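Local coordinates for uncharacterized protein (Burkholderia cenocepacia, PDB 6ANS) that is of unknown function, belongs to the DUF1214 family, and in the crystal holds a phosphate and a sodium ion in a polar pocket, at residues A104-N109 and F303-L308; I276-S281 and C364-G369; I323-H328 and N351-A356; S96-K101 and L316-F321. All blocks are in the same frame, centred on the assembly; numbering follows the deposited sequence.

How the interactions relate
Interactions 1, 2 and 3 share one antiparallel sheet, in the order 276-284, 360-368, 303-309, 324-326. Interaction 2 pairs its first two strands. Interaction 1 lays the 104-109 loop on the third, and interaction 3 packs the last against a strand of another sheet. The centres of interactions 1 and 2 are about 9 Å apart. Arg366 ties them: it binds the phosphate, and its NH1 lies 2.8 Å from Gln307 OE1. Ala104 of interaction 1 binds the sodium ion beside the phosphate. Interaction 4 joins the loops leading to 104-109 and 324-326. It touches interactions 1 and 3, but its centre is about 19 Å from that of interaction 2.

Interaction 1 (A104-N109 and F303-L308); sequences ADNPDN and FWNVQL. With NA (sodium ion), chain F.
Asn305 and Gln307 reach from strand 303-309 of an antiparallel sheet to the 104-109 loop, which makes an Asx turn and a type I beta turn leading into strand 109-115. Asn305 meets Asn106 and Asp108 from the opposite direction. Its ND2 donates to Asp108 OD2 at 3.1 Å, nearly straight at 162°. The carboxylate is met on its anti side, with the donor well out of its plane. The same ND2 makes a weak bond to Asn106 OD1, 2.8 Å away, the two amide planes being 52° apart. Asn106 OD1 also accepts from Asp108 N at 2.9 Å, which closes the Asx turn. Two acceptors of the loop thus share one amide nitrogen. The other end of that amide, Asn305 OD1, accepts from Arg366, as does Gln307 OE1, so both amides have fixed orientations. The Phe303 ring turns its edge to Asp108, with the carboxylate plane 81° from the ring plane; CZ lies 3.4 Å from Asp108 OD2. Gln307 extends beyond CG and crosses Pro107, whose CD is 3.3 Å from Gln307 OE1. At the start of the loop Ala104 O binds the sodium ion at 2.4 Å, together with Gly103 O. Next to it, Gln307 NE2 donates to Asp105 O at 2.7 Å from above the carbonyl plane.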
# COMPACT_ATOMS: atom_id res chain seq x y z
N ALA A 104 1.57 15.63 10.19
CA ALA A 104 2.02 15.18 11.51
C ALA A 104 1.31 13.88 11.89
O ALA A 104 0.53 13.81 12.85
CB ALA A 104 1.81 16.27 12.58
N ASP A 105 1.56 12.86 11.08
CA ASP A 105 1.06 11.51 11.34
C ASP A 105 1.53 11.04 12.71
O ASP A 105 2.70 11.20 13.05
CB ASP A 105 1.56 10.54 10.27
CG ASP A 105 3.09 10.53 10.15
OD1 ASP A 105 3.66 11.60 9.81
OD2 ASP A 105 3.73 9.49 10.42
N ASN A 106 0.60 10.52 13.51
CA ASN A 106 0.93 10.03 14.84
C ASN A 106 1.60 8.66 14.74
O ASN A 106 0.94 7.68 14.39
CB ASN A 106 -0.32 9.93 15.70
CG ASN A 106 -0.00 9.66 17.17
OD1 ASN A 106 1.10 9.22 17.50
ND2 ASN A 106 -0.96 9.96 18.05
N PRO A 107 2.89 8.55 15.07
CA PRO A 107 3.55 7.23 14.95
C PRO A 107 2.94 6.18 15.86
O PRO A 107 3.01 4.99 15.54
CB PRO A 107 5.01 7.53 15.33
CG PRO A 107 5.17 9.02 15.17
CD PRO A 107 3.81 9.59 15.56
N ASP A 108 2.27 6.58 16.94
CA ASP A 108 1.64 5.64 17.86
C ASP A 108 0.25 5.22 17.43
O ASP A 108 -0.43 4.52 18.18
CB ASP A 108 1.57 6.24 19.26
CG ASP A 108 2.94 6.47 19.83
OD1 ASP A 108 3.81 5.59 19.63
OD2 ASP A 108 3.16 7.55 20.41
N ASN A 109 -0.18 5.62 16.23
CA ASN A 109 -1.51 5.32 15.74
C ASN A 109 -1.46 4.24 14.68
O ASN A 109 -0.57 4.21 13.83
CB ASN A 109 -2.16 6.57 15.12
CG ASN A 109 -2.79 7.49 16.14
OD1 ASN A 109 -2.61 7.32 17.35
ND2 ASN A 109 -3.52 8.52 15.65
N PHE A 303 -3.68 9.92 27.11
CA PHE A 303 -2.51 9.69 26.29
C PHE A 303 -1.88 11.04 26.00
O PHE A 303 -2.56 12.07 26.00
CB PHE A 303 -2.87 8.95 24.99
CG PHE A 303 -1.69 8.67 24.10
CD1 PHE A 303 -0.95 7.52 24.27
CD2 PHE A 303 -1.35 9.54 23.07
CE1 PHE A 303 0.13 7.24 23.44
CE2 PHE A 303 -0.27 9.27 22.24
CZ PHE A 303 0.47 8.11 22.42
N TRP A 304 -0.56 11.03 25.81
CA TRP A 304 0.14 12.20 25.31
C TRP A 304 1.37 11.71 24.57
O TRP A 304 1.89 10.63 24.86
CB TRP A 304 0.50 13.18 26.44
CG TRP A 304 1.65 12.78 27.34
CD1 TRP A 304 1.56 12.18 28.56
CD2 TRP A 304 3.05 13.02 27.11
NE1 TRP A 304 2.82 12.00 29.10
CE2 TRP A 304 3.75 12.51 28.23
CE3 TRP A 304 3.78 13.61 26.07
CZ2 TRP A 304 5.13 12.57 28.33
CZ3 TRP A 304 5.16 13.66 26.18
CH2 TRP A 304 5.82 13.15 27.30
N ASN A 305 1.83 12.50 23.61
CA ASN A 305 3.11 12.19 22.98
C ASN A 305 3.66 13.46 22.36
O ASN A 305 3.02 14.51 22.34
CB ASN A 305 2.99 11.03 21.97
CG ASN A 305 2.23 11.40 20.67
OD1 ASN A 305 1.64 12.48 20.52
ND2 ASN A 305 2.21 10.45 19.75
N VAL A 306 4.89 13.34 21.86
CA VAL A 306 5.53 14.39 21.08
C VAL A 306 6.37 13.70 20.00
O VAL A 306 7.01 12.68 20.26
CB VAL A 306 6.38 15.32 21.97
CG1 VAL A 306 7.44 14.52 22.74
CG2 VAL A 306 7.01 16.43 21.12
N GLN A 307 6.33 14.23 18.79
CA GLN A 307 6.99 13.59 17.67
C GLN A 307 7.80 14.61 16.89
O GLN A 307 7.45 15.79 16.81
CB GLN A 307 5.97 12.94 16.73
CG GLN A 307 5.03 13.95 16.05
CD GLN A 307 4.00 13.28 15.17
OE1 GLN A 307 3.00 12.77 15.66
NE2 GLN A 307 4.24 13.28 13.85
N LEU A 308 8.88 14.13 16.27
CA LEU A 308 9.73 14.96 15.44
C LEU A 308 9.44 14.64 13.97
O LEU A 308 9.32 13.46 13.61
CB LEU A 308 11.20 14.73 15.78
CG LEU A 308 12.12 15.92 15.44
CD1 LEU A 308 11.75 17.12 16.32
CD2 LEU A 308 13.60 15.56 15.60
NA NA F . -1.70 14.58 12.31

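Interaction 2 (I276-S281 and C364-G369); sequences IYYYHS and CWRWVG. With PO4 (phosphate ion), chain E; EDO (1,2-ethanediol), chain H.
Ile276 and Arg366 meet through branches set by their first torsions. Ile276 has CG2 anti to the backbone N, and this methyl lies 3.7 Å from Arg366 CG. It also sits over the centre of one face of the Tyr278 ring. Arg366 has CG anti to its carbonyl carbon (chi1 -68°) and then runs straight to NE, which carries the guanidinium to the bound phosphate. NE donates to phosphate O1 at 2.7 Å and NH2 to O2 at 2.9 Å, the latter nearly straight at 166°. Cys364 SG lies over the centre of one guanidinium face. Tyr278 OH comes very close to phosphate O4. Tyr111 and Arg194 also bind this ion, which probably came from the crystallisation liquor but may mark an anion-binding pocket. The backbones form an antiparallel ladder between strands 276-284 and 360-368. Tyr277 with Trp367 and Tyr279 with Trp365 are its hydrogen-bonded pairs. Ile276, Tyr278, His280, Cys364, Arg366 and Val368 share the pocket face, and the other face carries an aromatic cluster. There Tyr279 lies alongside Trp365, pointing the same way, but meets Trp367 with the ring planes 83° apart. Trp367 NE1 donates weakly to Tyr279 OH at 3.0 Å; their stronger partners are Val374 O and His375. On the pocket face, His280 NE2 donates at 2.6 Å to O2 of an ethanediol, probably also from the liquor, and this oxygen lies over the Tyr278 ring face turned away from Ile276 CG2.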
# COMPACT_ATOMS: atom_id res chain seq x y z
N ILE A 276 -8.19 15.67 21.29
CA ILE A 276 -6.76 15.96 21.27
C ILE A 276 -6.55 17.47 21.26
O ILE A 276 -7.19 18.20 20.49
CB ILE A 276 -6.08 15.31 20.05
CG1 ILE A 276 -6.39 13.81 20.04
CG2 ILE A 276 -4.59 15.58 20.09
CD1 ILE A 276 -5.60 13.06 18.98
N TYR A 277 -5.64 17.92 22.10
CA TYR A 277 -5.15 19.29 22.11
C TYR A 277 -3.75 19.27 21.49
O TYR A 277 -2.87 18.55 21.96
CB TYR A 277 -5.13 19.82 23.55
CG TYR A 277 -4.93 21.31 23.67
CD1 TYR A 277 -3.65 21.85 23.75
CD2 TYR A 277 -6.01 22.18 23.76
CE1 TYR A 277 -3.45 23.21 23.89
CE2 TYR A 277 -5.83 23.56 23.90
CZ TYR A 277 -4.54 24.06 23.96
OH TYR A 277 -4.32 25.41 24.10
N TYR A 278 -3.58 20.04 20.41
CA TYR A 278 -2.38 19.99 19.58
C TYR A 278 -1.47 21.18 19.82
O TYR A 278 -1.92 22.31 20.07
CB TYR A 278 -2.75 19.96 18.10
CG TYR A 278 -3.58 18.78 17.63
CD1 TYR A 278 -2.97 17.66 17.07
CD2 TYR A 278 -4.97 18.80 17.71
CE1 TYR A 278 -3.72 16.57 16.62
CE2 TYR A 278 -5.74 17.72 17.27
CZ TYR A 278 -5.10 16.60 16.72
OH TYR A 278 -5.83 15.53 16.25
N TYR A 279 -0.16 20.93 19.71
CA TYR A 279 0.87 21.95 19.55
C TYR A 279 1.67 21.60 18.30
O TYR A 279 2.14 20.47 18.16
CB TYR A 279 1.83 22.01 20.75
CG TYR A 279 1.16 22.13 22.10
CD1 TYR A 279 1.26 23.29 22.86
CD2 TYR A 279 0.46 21.06 22.65
CE1 TYR A 279 0.66 23.40 24.12
CE2 TYR A 279 -0.16 21.16 23.90
CZ TYR A 279 -0.05 22.33 24.62
OH TYR A 279 -0.64 22.42 25.86
N HIS A 280 1.82 22.58 17.40
CA HIS A 280 2.61 22.42 16.18
C HIS A 280 3.64 23.53 16.09
O HIS A 280 3.32 24.70 16.33
CB HIS A 280 1.73 22.48 14.91
CG HIS A 280 0.77 21.33 14.75
ND1 HIS A 280 1.18 20.05 14.46
CD2 HIS A 280 -0.59 21.29 14.78
CE1 HIS A 280 0.12 19.26 14.35
NE2 HIS A 280 -0.96 19.99 14.54
N SER A 281 4.85 23.18 15.68
CA SER A 281 5.84 24.22 15.41
C SER A 281 6.88 23.69 14.43
O SER A 281 6.85 22.52 14.03
CB SER A 281 6.52 24.69 16.69
OG SER A 281 7.09 25.99 16.51
N CYS A 364 5.32 18.14 16.79
CA CYS A 364 3.94 18.11 17.27
C CYS A 364 3.85 17.46 18.65
O CYS A 364 4.39 16.37 18.86
CB CYS A 364 3.04 17.33 16.29
SG CYS A 364 1.31 17.09 16.84
N TRP A 365 3.15 18.12 19.56
CA TRP A 365 2.86 17.62 20.89
C TRP A 365 1.35 17.44 21.02
O TRP A 365 0.58 18.27 20.52
CB TRP A 365 3.39 18.59 21.96
CG TRP A 365 3.33 18.07 23.38
CD1 TRP A 365 2.21 17.78 24.11
CD2 TRP A 365 4.45 17.84 24.25
NE1 TRP A 365 2.56 17.36 25.38
CE2 TRP A 365 3.93 17.39 25.49
CE3 TRP A 365 5.83 17.97 24.11
CZ2 TRP A 365 4.75 17.05 26.57
CZ3 TRP A 365 6.65 17.63 25.19
CH2 TRP A 365 6.10 17.18 26.40
N ARG A 366 0.93 16.35 21.66
CA ARG A 366 -0.49 16.06 21.87
C ARG A 366 -0.77 15.80 23.34
O ARG A 366 -0.09 14.99 23.96
CB ARG A 366 -0.94 14.82 21.09
CG ARG A 366 -0.95 14.97 19.58
CD ARG A 366 -1.37 13.63 18.98
NE ARG A 366 -1.15 13.58 17.55
CZ ARG A 366 0.03 13.36 16.98
NH1 ARG A 366 1.11 13.20 17.74
NH2 ARG A 366 0.14 13.34 15.65
N TRP A 367 -1.79 16.47 23.87
CA TRP A 367 -2.53 15.98 25.03
C TRP A 367 -3.83 15.35 24.54
O TRP A 367 -4.55 15.96 23.74
CB TRP A 367 -2.88 17.09 26.04
CG TRP A 367 -1.74 17.91 26.57
CD1 TRP A 367 -1.58 19.26 26.45
CD2 TRP A 367 -0.62 17.45 27.34
NE1 TRP A 367 -0.44 19.66 27.09
CE2 TRP A 367 0.17 18.57 27.65
CE3 TRP A 367 -0.22 16.19 27.80
CZ2 TRP A 367 1.36 18.47 28.38
CZ3 TRP A 367 0.96 16.10 28.53
CH2 TRP A 367 1.73 17.23 28.81
N VAL A 368 -4.11 14.13 24.98
CA VAL A 368 -5.34 13.43 24.64
C VAL A 368 -6.18 13.27 25.91
O VAL A 368 -5.76 12.59 26.86
CB VAL A 368 -5.06 12.07 23.98
CG1 VAL A 368 -6.35 11.38 23.58
CG2 VAL A 368 -4.15 12.25 22.76
N GLY A 369 -7.35 13.89 25.92
CA GLY A 369 -8.23 13.77 27.07
C GLY A 369 -7.77 14.50 28.30
O GLY A 369 -8.00 14.04 29.43
P PO4 E . -3.72 13.04 14.88
O1 PO4 E . -3.55 13.06 16.38
O2 PO4 E . -2.40 13.43 14.29
O3 PO4 E . -4.15 11.69 14.39
O4 PO4 E . -4.79 14.05 14.54
C1 EDO H . -3.79 17.20 12.11
O1 EDO H . -3.68 15.91 12.75
C2 EDO H . -4.22 18.29 13.10
O2 EDO H . -3.14 18.72 13.95

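Interaction 3 (I323-H328 and N351-A356); sequences ICVNKH and NWLDTA
Val325 and Leu353 form an apolar contact between two sheets of the chain. Strand 324-326 is an outermost strand of an antiparallel sheet, and strand 351-354 is an outermost strand of a mixed one. Their directions are 153° apart, yet the axes come no closer than 6.8 Å, and the contact is made by side chains rather than by a backbone ladder. Leu353 brings the key group. With CG anti to the carbonyl carbon (chi1 -58°) and chi2 near 180°, CD2 meets the backbone of the other segment. CD2 lies 3.5 Å from Ile323 C and 3.6 Å from Cys324 N. The Val325 side chain runs obliquely across it, with CG2 4.0 Å from Leu353 CD2. The same methyl rests on the backbone at Trp352 O. Behind Leu353 are Val340 and Val342 of strand 338-343, so its side chain is packed between the two sheets. Val325 pairs its backbone with Val306 of strand 303-309. At the end of strand 351-354, Asp354 OD1 accepts from Ala356 N at 2.7 Å, an Asx turn. Here Ile323 CG2 touches Asp354 O at 3.3 Å.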
# COMPACT_ATOMS: atom_id res chain seq x y z
N ILE A 323 12.08 8.94 17.38
CA ILE A 323 11.64 10.28 17.00
C ILE A 323 10.26 10.57 17.57
O ILE A 323 9.62 11.57 17.20
CB ILE A 323 11.69 10.45 15.46
CG1 ILE A 323 10.85 9.38 14.74
CG2 ILE A 323 13.16 10.38 14.98
CD1 ILE A 323 9.40 9.78 14.49
N CYS A 324 9.81 9.72 18.48
CA CYS A 324 8.54 9.90 19.17
C CYS A 324 8.69 9.40 20.60
O CYS A 324 9.22 8.31 20.83
CB CYS A 324 7.39 9.15 18.49
SG CYS A 324 5.77 9.57 19.18
N VAL A 325 8.20 10.18 21.55
CA VAL A 325 8.19 9.86 22.97
C VAL A 325 6.77 10.05 23.48
O VAL A 325 6.12 11.04 23.12
CB VAL A 325 9.20 10.74 23.73
CG1 VAL A 325 8.82 10.86 25.15
CG2 VAL A 325 10.59 10.14 23.63
N ASN A 326 6.27 9.09 24.26
CA ASN A 326 4.88 9.19 24.72
C ASN A 326 4.70 8.88 26.20
O ASN A 326 5.67 8.67 26.93
CB ASN A 326 3.97 8.31 23.86
CG ASN A 326 4.23 6.82 24.03
OD1 ASN A 326 4.62 6.36 25.10
ND2 ASN A 326 3.99 6.05 22.97
N LYS A 327 3.44 8.84 26.64
CA LYS A 327 3.12 8.61 28.05
C LYS A 327 3.73 7.31 28.56
O LYS A 327 4.10 7.22 29.74
CB LYS A 327 1.60 8.62 28.23
CG LYS A 327 1.14 8.19 29.61
CD LYS A 327 -0.33 8.49 29.84
CE LYS A 327 -0.70 8.20 31.30
NZ LYS A 327 -2.10 8.60 31.63
N HIS A 328 3.86 6.31 27.69
CA HIS A 328 4.42 5.01 28.04
C HIS A 328 5.94 5.02 28.12
O HIS A 328 6.52 4.28 28.92
CB HIS A 328 3.98 3.97 27.00
CG HIS A 328 4.76 2.68 27.05
ND1 HIS A 328 4.50 1.68 27.96
CD2 HIS A 328 5.80 2.25 26.29
CE1 HIS A 328 5.34 0.68 27.76
NE2 HIS A 328 6.14 1.00 26.75
N ASN A 351 14.89 11.67 28.01
CA ASN A 351 13.96 11.43 26.92
C ASN A 351 14.43 12.18 25.68
O ASN A 351 14.79 13.35 25.76
CB ASN A 351 12.55 11.88 27.31
CG ASN A 351 12.07 11.24 28.60
OD1 ASN A 351 12.18 10.03 28.77
ND2 ASN A 351 11.54 12.05 29.51
N TRP A 352 14.44 11.49 24.54
CA TRP A 352 15.21 11.95 23.39
C TRP A 352 14.41 11.85 22.10
O TRP A 352 13.75 10.84 21.84
CB TRP A 352 16.49 11.11 23.29
CG TRP A 352 17.36 11.42 22.12
CD1 TRP A 352 17.73 12.65 21.67
CD2 TRP A 352 17.96 10.46 21.24
NE1 TRP A 352 18.54 12.52 20.57
CE2 TRP A 352 18.70 11.19 20.28
CE3 TRP A 352 17.96 9.06 21.17
CZ2 TRP A 352 19.42 10.57 19.27
CZ3 TRP A 352 18.68 8.45 20.16
CH2 TRP A 352 19.40 9.20 19.22
N LEU A 353 14.49 12.90 21.28
CA LEU A 353 14.03 12.87 19.90
C LEU A 353 15.25 13.05 18.98
O LEU A 353 15.93 14.08 19.05
CB LEU A 353 12.98 13.95 19.64
CG LEU A 353 11.73 13.90 20.51
CD1 LEU A 353 10.77 15.03 20.17
CD2 LEU A 353 11.02 12.53 20.41
N ASP A 354 15.51 12.05 18.13
CA ASP A 354 16.68 12.02 17.26
C ASP A 354 16.43 12.89 16.03
O ASP A 354 15.46 12.67 15.30
CB ASP A 354 16.97 10.58 16.85
CG ASP A 354 18.24 10.42 16.03
OD1 ASP A 354 18.81 11.43 15.55
OD2 ASP A 354 18.67 9.26 15.85
N THR A 355 17.32 13.87 15.77
CA THR A 355 17.12 14.72 14.59
C THR A 355 17.39 13.98 13.28
O THR A 355 16.98 14.46 12.22
CB THR A 355 17.99 15.98 14.66
OG1 THR A 355 19.37 15.63 14.87
CG2 THR A 355 17.50 16.92 15.78
N ALA A 356 18.07 12.83 13.33
CA ALA A 356 18.10 11.90 12.20
C ALA A 356 18.59 12.57 10.92
O ALA A 356 18.01 12.42 9.84
CB ALA A 356 16.72 11.25 11.99

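Interaction 4 (S96-K101 and L316-F321); sequences SHETAK and LDYRHF
Asp317 OD1 is gripped by Arg319 N, Arg319 NE and a water that links it to Glu98 and Lys101. Arg319 NE comes in on the syn lone pair at 3.0 Å, while its own backbone N approaches from above the carboxylate plane and makes an Asx turn. Arg319 NH2 completes a side-on salt bridge with Asp317 OD2, also at 3.0 Å. His320 ND1 reaches OD2 from the opposite face. Held this way, Arg319 lays its chain across Glu98, with CD 3.7 Å from Glu98 CB. Its guanidinium passes Thr99 CG2. The shared water receives a bond from Lys101 NZ and donates to Glu98 O and Asp317 OD1, each at 2.8 Å. Lys101 is extended and slides past Tyr318 in the opposite direction, with NZ 3.5 Å from Tyr318 CE2. NZ also bonds to Ser315. The Tyr318 hydroxyl lies 3.5 Å from Glu98 N. A second water bonds to Tyr318 OH and weakly to His97 O, bridging the segments. The contact joins the loop after helix 60-83 to the one between strands 303-309 and 324-326. His97 packs on Arg75 of that helix, and His320 meets Trp89 of the second subunit edge-to-face.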
# COMPACT_ATOMS: atom_id res chain seq x y z
N SER A 96 -2.14 6.79 6.58
CA SER A 96 -0.80 7.15 7.02
C SER A 96 -0.21 5.96 7.76
O SER A 96 -0.92 5.31 8.54
CB SER A 96 -0.77 8.38 7.93
OG SER A 96 -0.74 9.59 7.18
N HIS A 97 1.05 5.66 7.48
CA HIS A 97 1.71 4.49 8.05
C HIS A 97 3.22 4.69 7.91
O HIS A 97 3.70 5.81 7.70
CB HIS A 97 1.21 3.21 7.36
CG HIS A 97 1.28 3.28 5.86
ND1 HIS A 97 2.44 3.04 5.16
CD2 HIS A 97 0.35 3.63 4.94
CE1 HIS A 97 2.21 3.20 3.86
NE2 HIS A 97 0.94 3.54 3.70
N GLU A 98 3.96 3.59 7.96
CA GLU A 98 5.42 3.69 8.01
C GLU A 98 6.00 4.32 6.75
O GLU A 98 7.05 4.96 6.83
CB GLU A 98 6.04 2.31 8.23
CG GLU A 98 5.73 1.70 9.58
CD GLU A 98 4.41 0.95 9.59
OE1 GLU A 98 3.71 0.94 8.54
OE2 GLU A 98 4.08 0.37 10.65
N THR A 99 5.36 4.17 5.59
CA THR A 99 5.96 4.66 4.35
C THR A 99 5.08 5.65 3.58
O THR A 99 5.36 5.93 2.41
CB THR A 99 6.35 3.51 3.41
OG1 THR A 99 5.17 2.86 2.94
CG2 THR A 99 7.29 2.48 4.11
N ALA A 100 4.05 6.22 4.21
CA ALA A 100 3.26 7.28 3.59
C ALA A 100 2.63 8.09 4.70
O ALA A 100 1.97 7.51 5.57
CB ALA A 100 2.16 6.71 2.67
N LYS A 101 2.84 9.41 4.69
CA LYS A 101 2.59 10.21 5.88
C LYS A 101 1.99 11.57 5.55
O LYS A 101 2.40 12.21 4.58
CB LYS A 101 3.88 10.38 6.69
CG LYS A 101 4.45 9.06 7.24
CD LYS A 101 5.79 9.26 7.94
CE LYS A 101 6.33 7.92 8.49
NZ LYS A 101 7.58 8.14 9.26
N LEU A 316 9.49 11.62 11.25
CA LEU A 316 10.74 10.98 10.86
C LEU A 316 10.58 9.46 10.93
O LEU A 316 9.52 8.97 11.32
CB LEU A 316 11.89 11.48 11.74
CG LEU A 316 12.17 13.00 11.61
CD1 LEU A 316 13.39 13.40 12.44
CD2 LEU A 316 12.34 13.42 10.15
N ASP A 317 11.59 8.70 10.52
CA ASP A 317 11.35 7.28 10.27
C ASP A 317 11.45 6.50 11.58
O ASP A 317 12.52 5.99 11.94
CB ASP A 317 12.30 6.73 9.21
CG ASP A 317 11.99 5.27 8.85
OD1 ASP A 317 11.04 4.69 9.43
OD2 ASP A 317 12.69 4.71 7.99
N TYR A 318 10.31 6.34 12.26
CA TYR A 318 10.32 5.69 13.56
C TYR A 318 10.60 4.19 13.50
O TYR A 318 10.71 3.56 14.56
CB TYR A 318 9.01 5.94 14.29
CG TYR A 318 7.77 5.66 13.47
CD1 TYR A 318 7.21 4.38 13.42
CD2 TYR A 318 7.17 6.68 12.72
CE1 TYR A 318 6.07 4.13 12.66
CE2 TYR A 318 6.04 6.43 11.95
CZ TYR A 318 5.49 5.16 11.92
OH TYR A 318 4.36 4.93 11.17
N ARG A 319 10.69 3.59 12.31
CA ARG A 319 11.18 2.21 12.22
C ARG A 319 12.65 2.15 12.62
O ARG A 319 13.11 1.11 13.11
CB ARG A 319 11.02 1.65 10.81
CG ARG A 319 9.59 1.48 10.33
CD ARG A 319 9.55 1.20 8.82
NE ARG A 319 10.28 2.19 8.02
CZ ARG A 319 10.46 2.12 6.70
NH1 ARG A 319 9.96 1.11 6.00
NH2 ARG A 319 11.17 3.06 6.06
N HIS A 320 13.39 3.23 12.42
CA HIS A 320 14.83 3.19 12.63
C HIS A 320 15.40 4.27 13.53
O HIS A 320 16.58 4.20 13.86
CB HIS A 320 15.57 3.26 11.29
CG HIS A 320 15.22 2.15 10.36
ND1 HIS A 320 14.35 2.29 9.30
CD2 HIS A 320 15.62 0.86 10.35
CE1 HIS A 320 14.24 1.14 8.67
NE2 HIS A 320 15.00 0.25 9.29
N PHE A 321 14.61 5.27 13.90
CA PHE A 321 15.09 6.35 14.74
C PHE A 321 14.09 6.57 15.86
O PHE A 321 12.88 6.35 15.67
CB PHE A 321 15.30 7.66 13.94
CG PHE A 321 16.24 7.54 12.77
CD1 PHE A 321 17.61 7.56 12.97
CD2 PHE A 321 15.75 7.43 11.48
CE1 PHE A 321 18.49 7.45 11.88
CE2 PHE A 321 16.61 7.33 10.39
CZ PHE A 321 17.98 7.34 10.59
O HOH W 1 2.89 6.88 10.13
O HOH W 2 8.30 5.39 9.31